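Local coordinates for protein lectin (Pleurotus ostreatus, PDB 6T0Q) that binds calcium and, as a mushroom lectin with carbohydrate-binding-module character, probably recognises galactose-type sugars, at residues I289-I294 against T303-A308; P190-L195 against T233-A238; G197-W202 against A333-A338; R219-Q224 against P270-F275. All blocks are in the same frame, centred on the assembly; numbering follows the deposited sequence. Where two conformers were deposited one is given.

After the N-terminal half the chain lays down 190-195, 197-202 and 219-224. Contact 2 is the first to close, when 233-238 returns to 190-195. Contact 4 follows, pairing 270-275 with 219-224, so the loops of contacts 2 and 4 cross. Strands 287-296 and 301-305 then form the short hairpin of contact 1, in series with both. Contact 3 closes last, through 333-338; its loop encloses contacts 1 and 4 and crosses contact 2. Contacts 3 and 4 belong to the seven-stranded sheet, whereas contact 1 and strand 229-239 of contact 2 belong to the five-stranded sheet facing it. Contact 2 adds the segment arriving from the N-terminal half.

Contact 1: residues I289-I294 against T303-A308; sequences IATILI and TVVTDA
Ile292 and Val304 form the hydrogen-bonded pair at the centre of the β-hairpin 287-296/301-305, which ends the five-stranded antiparallel sheet of the C-terminal β-sandwich. Ile292 N to Val304 O and Val304 N to Ile292 O both measure 2.7 Å, and CB of Ile292 lies 4.2 Å from CB of Val304. Toward the end of the pairing a side chain takes over from the backbone: Thr306 N still donates to Ala290 O, but the return bond runs from Ala290 N to Thr306 OG1 (3.0 Å). With chi1 at 38°, Thr306 holds OG1 between its own backbone N and carbonyl carbon and turned to the neighbouring strand, while its methyl CG2 rests 3.9 Å from Ala290 CB. The hydroxyl also bonds to Asn199 O, which links the hairpin to strand 199-202. On the face of Thr291, Leu293, Thr303 and Val305, methyl meets methyl where Thr291 CG2 lies 3.9 Å from Thr303 CG2, and Leu293 CD1 comes within 3.7 Å of Thr303 OG1. Thr291 OG1 is directed toward the loop before strand 199-202, bonding to Ser198 OG and Pro194 O. Leu293 belongs to a glycan pocket and touches a bound N-acetylglucosamine. The other face looks into the sandwich, where Val304 packs on Val222 and Lys220 of the facing sheet; Ile292 also touches Val234, its neighbour within the same sheet. Beyond the pair, Thr303 CA approaches Ile292 O to 3.1 Å as a CA-H...O contact beside the bond from Val304 N.

Contact 2: residues P190-L195 against T233-A238; sequences PPVLPL and TVLIAA
Leu235 is the bump of this contact, and the segment 190-195 curls round it. Its side chain leaves strand 233-238 toward the loop, and chi1 (177°) swings CG beside the carbonyl carbon, into a hollow walled by Val192, Leu193 and Leu195. Of the two branches, CD2 makes the closer contacts: Leu235 CD2 touches the carbonyl oxygen of Leu193 at 3.3 Å and lies 3.7 Å from Leu195 CD2, the two leucine side chains meeting at about a right angle. The other branch, Leu235 CD1, reaches Val192 CG1 at 4.2 Å. The loop comes after strand 174-178, where the chain passes between the two halves of the protein, and the strand belongs to the five-stranded sheet of the C-terminal β-sandwich. Phe102, on strand 98-104 of the N-terminal half, packs against Val192, Leu193 and Thr233, extending the apolar joint across the interface between the halves. Next to the Leu235 bump, a second one, from the loop, fills the neighbouring dip: Leu193 CD1 settles 3.5 Å from Thr233 O and 4.1 Å from Leu235 CB. Thr233 forms the far rim with its methyl, CG2 meeting Val192 CG2 at 3.8 Å. All of this is van der Waals fit. Backbone bonds from Thr233 to Leu293 and from Leu235 to Thr291 keep the strand in its sheet, while on the loop side Val192 makes a backbone bond to Pro351.

Contact 3: residues G197-W202 against A333-A338; sequences GSNWIW and AKIIGA
A classic β-bulge marks the pairing of strands 199-202 and 334-338, at the edge of the seven-stranded antiparallel sheet. Ile336 and Gly337 both face Trp200, whose carbonyl oxygen takes a normal bond from Ile336 N (2.8 Å) and a long, weak one from Gly337 N (3.5 Å). Trp200 N donates to Gly337 O, and beyond the bulge regular pairing resumes with the reciprocal backbone bonds of Trp202 and Lys334. Side chains pack around this framework. Ile201 holds CG1 between its backbone N and carbonyl carbon (chi1 63°), and its CD1 reaches Ala333 CB at 3.8 Å. The bulge residue Ile336 turns its CD1 to Trp202 CB, 3.9 Å away. Ile335 crosses the Asn199 side chain at an oblique angle, with CD1 3.9 Å from Asn199 CG, while Asn199 OD1 comes within 3.5 Å of Ala338 CA. The indole of Trp200 has Gly337 O and Ala338 O near its edge and stacks on the ring of Trp344, whereas Trp202 extends to Asn281, a ligand of the nearby calcium ion. The extended Lys334 carries its ammonium group to Asn206 O. Backbone bonds thus set the register of the two strands and the apolar side chains add packing to it, while the extra residue is absorbed by Trp200 O, shared unequally between two successive N-H groups.

Contact 4: residues R219-Q224 against P270-F275; sequences RKTVNQ and PTFNTF
Arg219 lays one face of its guanidinium on the Thr274 methyl, NH2 to CG2 3.6 Å; the group is fixed by a salt bridge to Glu327 and by bonds to the carbonyls of Phe320, Pro322 and Pro323. Lys220 exchanges two backbone bonds with Phe275, and its carbonyl oxygen sits at the edge of the Phe275 ring. The hydroxyls of Thr221 and Thr274, a non-hydrogen-bonded pair of the backbone, are hydrogen-bonded to each other, OG1 to OG1 2.9 Å. With Thr221 OG1 anti to the carbonyl carbon (chi1 -63°), the methyl CG2 stands anti to the backbone N and makes a CH-pi contact over one face of Phe272, 3.8 Å from the ring centroid. Val222 again pairs both ways, with Asn273, and a water receives a hydrogen from Asn273 ND2 (2.9 Å) while donating to Val222 O (2.8 Å). The Asn273 amide also bonds through OD1 to Asn247 ND2 and through ND2 to His269 O. Asn223 replaces backbone pairing with its side chain: ND2 donates to Thr271 O at 2.7 Å in a straight bond (166°) that arrives from above the carbonyl plane. Its amide is inclined 55° to the Phe272 ring, with CG 3.5 Å from Phe272 CD2. This end of the contact also meets the second subunit, where Asn223 OD1 bonds to Asn223 ND2 and Phe272 meets Phe272 of that subunit. Strands 214-222 and 273-281 are adjacent in the seven-stranded sheet, their inner face against the five-stranded sheet, with Val222 on Ile294 and Phe275 on Ile292 of strand 287-296.

Contact 1: residues I289-I294 against T303-A308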
# COMPACT_ATOMS: atom_id res chain seq x y z
N ILE A 289 -16.60 -3.78 18.62
CA ILE A 289 -15.27 -4.11 19.11
C ILE A 289 -14.73 -5.24 18.25
O ILE A 289 -15.49 -6.12 17.82
CB ILE A 289 -15.30 -4.48 20.61
CG1 ILE A 289 -13.89 -4.68 21.17
CG2 ILE A 289 -16.14 -5.73 20.85
CD1 ILE A 289 -13.89 -4.85 22.70
N ALA A 290 -13.42 -5.22 17.98
CA ALA A 290 -12.83 -6.25 17.15
C ALA A 290 -11.34 -6.35 17.44
O ALA A 290 -10.70 -5.37 17.85
CB ALA A 290 -13.04 -6.00 15.65
N THR A 291 -10.80 -7.54 17.22
CA THR A 291 -9.37 -7.80 17.27
C THR A 291 -9.03 -8.55 16.00
O THR A 291 -9.74 -9.48 15.61
CB THR A 291 -8.99 -8.63 18.51
OG1 THR A 291 -9.43 -7.96 19.69
CG2 THR A 291 -7.46 -8.84 18.57
N ILE A 292 -7.95 -8.14 15.34
CA ILE A 292 -7.55 -8.71 14.06
C ILE A 292 -6.08 -9.05 14.14
O ILE A 292 -5.26 -8.20 14.50
CB ILE A 292 -7.80 -7.73 12.89
CG1 ILE A 292 -9.27 -7.34 12.78
CG2 ILE A 292 -7.27 -8.33 11.57
CD1 ILE A 292 -9.49 -6.11 11.90
N LEU A 293 -5.73 -10.29 13.78
CA LEU A 293 -4.33 -10.67 13.66
C LEU A 293 -4.04 -11.05 12.22
O LEU A 293 -4.75 -11.87 11.63
CB LEU A 293 -3.99 -11.85 14.59
CG LEU A 293 -2.48 -12.09 14.71
CD1 LEU A 293 -2.14 -12.55 16.11
CD2 LEU A 293 -2.02 -13.13 13.72
N ILE A 294 -2.98 -10.47 11.67
CA ILE A 294 -2.55 -10.71 10.30
C ILE A 294 -1.21 -11.43 10.35
O ILE A 294 -0.31 -11.03 11.10
CB ILE A 294 -2.44 -9.38 9.53
CG1 ILE A 294 -3.82 -8.75 9.36
CG2 ILE A 294 -1.78 -9.59 8.20
CD1 ILE A 294 -3.77 -7.28 9.00
N THR A 303 -1.20 -7.32 15.15
CA THR A 303 -2.55 -7.24 15.68
C THR A 303 -3.08 -5.82 15.50
O THR A 303 -2.36 -4.84 15.72
CB THR A 303 -2.58 -7.64 17.15
OG1 THR A 303 -2.26 -9.03 17.26
CG2 THR A 303 -3.96 -7.39 17.78
N VAL A 304 -4.32 -5.73 15.06
CA VAL A 304 -5.06 -4.48 14.95
C VAL A 304 -6.27 -4.60 15.85
O VAL A 304 -6.92 -5.65 15.87
CB VAL A 304 -5.48 -4.22 13.49
CG1 VAL A 304 -6.49 -3.10 13.41
CG2 VAL A 304 -4.24 -3.92 12.63
N VAL A 305 -6.56 -3.54 16.62
CA VAL A 305 -7.74 -3.52 17.48
C VAL A 305 -8.58 -2.31 17.12
O VAL A 305 -8.08 -1.31 16.59
CB VAL A 305 -7.37 -3.48 18.99
CG1 VAL A 305 -6.47 -4.67 19.34
CG2 VAL A 305 -6.68 -2.16 19.34
N THR A 306 -9.88 -2.40 17.39
CA THR A 306 -10.72 -1.21 17.29
C THR A 306 -10.22 -0.16 18.28
O THR A 306 -10.09 -0.43 19.48
CB THR A 306 -12.18 -1.56 17.55
OG1 THR A 306 -12.27 -2.54 18.60
CG2 THR A 306 -12.81 -2.12 16.28
N ASP A 307 -9.90 1.02 17.76
CA ASP A 307 -9.41 2.13 18.57
C ASP A 307 -9.63 3.42 17.76
O ASP A 307 -10.29 3.41 16.72
CB ASP A 307 -7.94 1.90 18.97
CG ASP A 307 -7.00 1.75 17.76
OD1 ASP A 307 -7.33 2.24 16.66
OD2 ASP A 307 -5.93 1.12 17.90
N ALA A 308 -9.06 4.53 18.24
CA ALA A 308 -9.28 5.81 17.56
C ALA A 308 -8.54 5.93 16.24
O ALA A 308 -8.73 6.93 15.53
CB ALA A 308 -8.90 6.97 18.48

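Contact 2: residues P190-L195 against T233-A238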
# COMPACT_ATOMS: atom_id res chain seq x y z
N PRO A 190 -7.64 -21.75 24.82
CA PRO A 190 -7.74 -20.30 25.05
C PRO A 190 -8.74 -19.69 24.08
O PRO A 190 -9.14 -20.34 23.10
CB PRO A 190 -6.32 -19.80 24.76
CG PRO A 190 -5.86 -20.72 23.67
CD PRO A 190 -6.46 -22.09 24.01
N PRO A 191 -9.15 -18.44 24.29
CA PRO A 191 -9.94 -17.75 23.26
C PRO A 191 -9.13 -17.62 21.98
O PRO A 191 -7.90 -17.57 22.01
CB PRO A 191 -10.23 -16.38 23.89
CG PRO A 191 -9.13 -16.19 24.90
CD PRO A 191 -8.88 -17.57 25.46
N VAL A 192 -9.84 -17.58 20.84
CA VAL A 192 -9.14 -17.48 19.56
C VAL A 192 -8.26 -16.23 19.51
O VAL A 192 -7.11 -16.28 19.06
CB VAL A 192 -10.13 -17.52 18.38
CG1 VAL A 192 -11.25 -16.44 18.53
CG2 VAL A 192 -9.39 -17.35 17.07
N LEU A 193 -8.79 -15.11 20.00
CA LEU A 193 -8.09 -13.83 20.12
C LEU A 193 -8.59 -13.14 21.38
O LEU A 193 -9.73 -13.38 21.81
CB LEU A 193 -8.36 -12.90 18.92
CG LEU A 193 -7.74 -13.31 17.58
CD1 LEU A 193 -8.31 -12.45 16.45
CD2 LEU A 193 -6.22 -13.18 17.65
N PRO A 194 -7.78 -12.28 21.99
CA PRO A 194 -8.27 -11.51 23.14
C PRO A 194 -9.14 -10.36 22.68
O PRO A 194 -8.91 -9.77 21.62
CB PRO A 194 -6.98 -11.00 23.80
CG PRO A 194 -6.05 -10.80 22.62
CD PRO A 194 -6.36 -11.99 21.70
N LEU A 195 -10.16 -10.05 23.47
CA LEU A 195 -10.80 -8.74 23.38
C LEU A 195 -10.20 -7.75 24.37
O LEU A 195 -10.22 -6.54 24.13
CB LEU A 195 -12.31 -8.85 23.61
CG LEU A 195 -13.06 -9.53 22.46
CD1 LEU A 195 -14.53 -9.63 22.80
CD2 LEU A 195 -12.83 -8.77 21.14
N THR A 233 -7.15 -13.44 11.01
CA THR A 233 -8.20 -13.94 11.88
C THR A 233 -8.86 -12.74 12.53
O THR A 233 -8.17 -11.84 13.02
CB THR A 233 -7.62 -14.87 12.94
OG1 THR A 233 -6.87 -15.90 12.28
CG2 THR A 233 -8.75 -15.52 13.77
N VAL A 234 -10.19 -12.70 12.51
CA VAL A 234 -10.95 -11.55 13.00
C VAL A 234 -11.91 -12.02 14.08
O VAL A 234 -12.64 -13.00 13.88
CB VAL A 234 -11.73 -10.85 11.87
CG1 VAL A 234 -12.53 -9.66 12.43
CG2 VAL A 234 -10.79 -10.41 10.77
N LEU A 235 -11.91 -11.33 15.21
CA LEU A 235 -12.88 -11.54 16.27
C LEU A 235 -13.68 -10.25 16.43
O LEU A 235 -13.09 -9.18 16.55
CB LEU A 235 -12.17 -11.88 17.58
CG LEU A 235 -13.07 -12.05 18.80
CD1 LEU A 235 -13.96 -13.25 18.59
CD2 LEU A 235 -12.21 -12.20 20.05
N ILE A 236 -15.02 -10.33 16.40
CA ILE A 236 -15.83 -9.12 16.37
C ILE A 236 -17.16 -9.32 17.09
O ILE A 236 -17.75 -10.41 17.06
CB ILE A 236 -16.04 -8.66 14.91
CG1 ILE A 236 -16.87 -7.38 14.82
CG2 ILE A 236 -16.71 -9.78 14.08
CD1 ILE A 236 -16.80 -6.77 13.39
N ALA A 237 -17.64 -8.25 17.73
CA ALA A 237 -18.99 -8.21 18.29
C ALA A 237 -19.47 -6.77 18.25
O ALA A 237 -18.67 -5.83 18.20
CB ALA A 237 -19.02 -8.75 19.73
N ALA A 238 -20.80 -6.59 18.28
CA ALA A 238 -21.37 -5.25 18.23
C ALA A 238 -22.70 -5.21 18.96
O ALA A 238 -23.44 -6.20 19.00
CB ALA A 238 -21.58 -4.76 16.79

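Contact 3: residues G197-W202 against A333-A338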
# COMPACT_ATOMS: atom_id res chain seq x y z
N GLY A 197 -7.48 -5.54 25.57
CA GLY A 197 -6.60 -4.81 24.68
C GLY A 197 -7.30 -4.11 23.53
O GLY A 197 -6.69 -3.27 22.86
N SER A 198 -8.57 -4.43 23.28
CA SER A 198 -9.36 -3.75 22.27
C SER A 198 -10.37 -2.82 22.94
O SER A 198 -10.56 -2.83 24.16
CB SER A 198 -10.08 -4.76 21.37
OG SER A 198 -9.14 -5.62 20.75
N ASN A 199 -11.01 -1.98 22.12
CA ASN A 199 -11.96 -0.99 22.62
C ASN A 199 -13.29 -1.09 21.89
O ASN A 199 -13.34 -1.35 20.68
CB ASN A 199 -11.45 0.46 22.43
CG ASN A 199 -10.09 0.67 23.00
OD1 ASN A 199 -9.94 0.91 24.19
ND2 ASN A 199 -9.06 0.56 22.16
N TRP A 200 -14.37 -0.85 22.63
CA TRP A 200 -15.63 -0.52 21.98
C TRP A 200 -15.51 0.87 21.37
O TRP A 200 -15.11 1.82 22.05
CB TRP A 200 -16.77 -0.55 22.98
CG TRP A 200 -17.02 -1.89 23.64
CD1 TRP A 200 -16.51 -2.33 24.82
CD2 TRP A 200 -17.88 -2.93 23.16
NE1 TRP A 200 -17.00 -3.59 25.11
CE2 TRP A 200 -17.84 -3.97 24.10
CE3 TRP A 200 -18.69 -3.07 22.02
CZ2 TRP A 200 -18.58 -5.15 23.95
CZ3 TRP A 200 -19.42 -4.24 21.87
CH2 TRP A 200 -19.36 -5.27 22.83
N ILE A 201 -15.81 0.99 20.07
CA ILE A 201 -15.78 2.28 19.39
C ILE A 201 -17.15 2.56 18.79
O ILE A 201 -17.98 1.67 18.62
CB ILE A 201 -14.68 2.36 18.30
CG1 ILE A 201 -14.93 1.33 17.18
CG2 ILE A 201 -13.29 2.16 18.93
CD1 ILE A 201 -13.92 1.45 16.01
N TRP A 202 -17.36 3.83 18.45
CA TRP A 202 -18.56 4.25 17.73
C TRP A 202 -18.24 5.59 17.07
O TRP A 202 -17.12 6.09 17.17
CB TRP A 202 -19.77 4.35 18.66
CG TRP A 202 -21.10 4.21 17.95
CD1 TRP A 202 -22.03 5.20 17.72
CD2 TRP A 202 -21.65 3.00 17.38
NE1 TRP A 202 -23.12 4.68 17.06
CE2 TRP A 202 -22.91 3.34 16.83
CE3 TRP A 202 -21.21 1.68 17.30
CZ2 TRP A 202 -23.72 2.39 16.20
CZ3 TRP A 202 -22.01 0.74 16.67
CH2 TRP A 202 -23.26 1.10 16.14
N ALA A 333 -12.65 7.38 14.84
CA ALA A 333 -13.61 6.69 15.69
C ALA A 333 -13.43 7.12 17.14
O ALA A 333 -12.32 7.42 17.59
CB ALA A 333 -13.44 5.17 15.57
N LYS A 334 -14.53 7.14 17.88
CA LYS A 334 -14.52 7.49 19.30
C LYS A 334 -14.42 6.23 20.14
O LYS A 334 -15.19 5.28 19.94
CB LYS A 334 -15.78 8.27 19.68
CG LYS A 334 -15.87 8.63 21.17
CD LYS A 334 -17.14 9.41 21.47
CE LYS A 334 -17.25 9.72 22.97
NZ LYS A 334 -18.44 10.56 23.27
N ILE A 335 -13.48 6.21 21.08
CA ILE A 335 -13.40 5.11 22.03
C ILE A 335 -14.49 5.29 23.07
O ILE A 335 -14.52 6.30 23.79
CB ILE A 335 -12.01 5.04 22.68
CG1 ILE A 335 -11.00 4.47 21.67
CG2 ILE A 335 -12.04 4.15 23.93
CD1 ILE A 335 -9.57 4.45 22.18
N ILE A 336 -15.42 4.34 23.12
CA ILE A 336 -16.45 4.36 24.15
C ILE A 336 -15.90 3.83 25.46
O ILE A 336 -16.18 4.37 26.54
CB ILE A 336 -17.69 3.57 23.68
CG1 ILE A 336 -18.10 4.01 22.27
CG2 ILE A 336 -18.84 3.70 24.68
CD1 ILE A 336 -18.32 5.54 22.10
N GLY A 337 -15.10 2.77 25.39
CA GLY A 337 -14.43 2.24 26.57
C GLY A 337 -13.56 1.05 26.18
O GLY A 337 -13.74 0.45 25.11
N ALA A 338 -12.60 0.74 27.04
CA ALA A 338 -11.83 -0.48 26.83
C ALA A 338 -12.72 -1.69 27.09
O ALA A 338 -13.70 -1.61 27.82
CB ALA A 338 -10.60 -0.52 27.74

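Contact 4: residues R219-Q224 against P270-F275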
# COMPACT_ATOMS: atom_id res chain seq x y z
N ARG A 219 -13.76 1.97 9.21
CA ARG A 219 -12.76 1.49 8.26
C ARG A 219 -11.38 1.47 8.90
O ARG A 219 -11.01 2.39 9.64
CB ARG A 219 -12.70 2.38 7.01
CG ARG A 219 -13.89 2.25 6.07
CD ARG A 219 -13.81 3.30 4.96
NE ARG A 219 -12.58 3.20 4.17
CZ ARG A 219 -12.44 2.42 3.10
NH1 ARG A 219 -13.46 1.66 2.68
NH2 ARG A 219 -11.29 2.40 2.45
N LYS A 220 -10.62 0.43 8.59
CA LYS A 220 -9.22 0.33 8.98
C LYS A 220 -8.44 -0.34 7.86
O LYS A 220 -8.83 -1.41 7.39
CB LYS A 220 -9.06 -0.45 10.29
CG LYS A 220 -7.61 -0.69 10.72
CD LYS A 220 -6.95 0.59 11.25
CE LYS A 220 -5.52 0.29 11.69
NZ LYS A 220 -4.83 1.51 12.16
N THR A 221 -7.35 0.29 7.44
CA THR A 221 -6.49 -0.25 6.40
C THR A 221 -5.14 -0.66 6.99
O THR A 221 -4.57 0.07 7.80
CB THR A 221 -6.27 0.78 5.29
OG1 THR A 221 -7.53 1.07 4.67
CG2 THR A 221 -5.29 0.26 4.23
N VAL A 222 -4.64 -1.81 6.58
CA VAL A 222 -3.28 -2.23 6.89
C VAL A 222 -2.52 -2.31 5.57
O VAL A 222 -2.98 -2.97 4.63
CB VAL A 222 -3.24 -3.56 7.66
CG1 VAL A 222 -1.80 -3.95 7.98
CG2 VAL A 222 -4.07 -3.45 8.96
N ASN A 223 -1.38 -1.64 5.50
CA ASN A 223 -0.65 -1.58 4.23
C ASN A 223 0.85 -1.53 4.56
O ASN A 223 1.47 -0.47 4.62
CB ASN A 223 -1.10 -0.38 3.39
CG ASN A 223 -0.26 -0.16 2.13
OD1 ASN A 223 -0.02 0.98 1.74
ND2 ASN A 223 0.18 -1.25 1.49
N GLN A 224 1.43 -2.71 4.80
CA GLN A 224 2.88 -2.84 4.98
C GLN A 224 3.47 -3.17 3.61
O GLN A 224 3.61 -4.33 3.24
CB GLN A 224 3.21 -3.91 6.01
CG GLN A 224 2.53 -3.73 7.36
CD GLN A 224 3.10 -2.59 8.19
OE1 GLN A 224 4.16 -2.06 7.89
NE2 GLN A 224 2.38 -2.21 9.24
N PRO A 270 -1.55 -9.27 -0.79
CA PRO A 270 -0.21 -9.35 -0.17
C PRO A 270 0.26 -8.08 0.51
O PRO A 270 1.10 -8.17 1.42
CB PRO A 270 0.70 -9.73 -1.35
CG PRO A 270 -0.08 -9.43 -2.57
CD PRO A 270 -1.52 -9.63 -2.21
N THR A 271 -0.23 -6.89 0.13
CA THR A 271 0.30 -5.66 0.70
C THR A 271 -0.74 -4.67 1.22
O THR A 271 -0.38 -3.82 2.04
CB THR A 271 1.19 -4.92 -0.32
OG1 THR A 271 0.43 -4.63 -1.50
CG2 THR A 271 2.41 -5.76 -0.66
N PHE A 272 -2.01 -4.75 0.81
CA PHE A 272 -2.97 -3.70 1.14
C PHE A 272 -4.32 -4.36 1.43
O PHE A 272 -4.90 -4.98 0.54
CB PHE A 272 -3.09 -2.69 -0.03
CG PHE A 272 -3.91 -1.45 0.28
CD1 PHE A 272 -5.30 -1.51 0.32
CD2 PHE A 272 -3.29 -0.22 0.46
CE1 PHE A 272 -6.05 -0.35 0.57
CE2 PHE A 272 -4.03 0.93 0.71
CZ PHE A 272 -5.42 0.86 0.76
N ASN A 273 -4.82 -4.20 2.66
CA ASN A 273 -6.09 -4.79 3.06
C ASN A 273 -6.90 -3.81 3.89
O ASN A 273 -6.38 -3.24 4.85
CB ASN A 273 -5.87 -6.09 3.84
CG ASN A 273 -5.26 -7.17 2.99
OD1 ASN A 273 -5.96 -7.83 2.22
ND2 ASN A 273 -3.94 -7.33 3.08
N THR A 274 -8.18 -3.66 3.54
CA THR A 274 -9.08 -2.73 4.21
C THR A 274 -10.22 -3.49 4.87
O THR A 274 -10.96 -4.22 4.20
CB THR A 274 -9.65 -1.71 3.22
OG1 THR A 274 -8.62 -0.82 2.79
CG2 THR A 274 -10.77 -0.90 3.89
N PHE A 275 -10.37 -3.31 6.17
CA PHE A 275 -11.45 -3.90 6.94
C PHE A 275 -12.53 -2.84 7.11
O PHE A 275 -12.22 -1.72 7.51
CB PHE A 275 -10.94 -4.41 8.29
CG PHE A 275 -9.81 -5.41 8.15
CD1 PHE A 275 -8.50 -4.98 8.00
CD2 PHE A 275 -10.06 -6.77 8.16
CE1 PHE A 275 -7.45 -5.90 7.85
CE2 PHE A 275 -9.03 -7.70 8.01
CZ PHE A 275 -7.73 -7.26 7.86
O HOH W 1 -2.44 -5.67 4.88
O HOH W 2 2.02 -6.59 3.56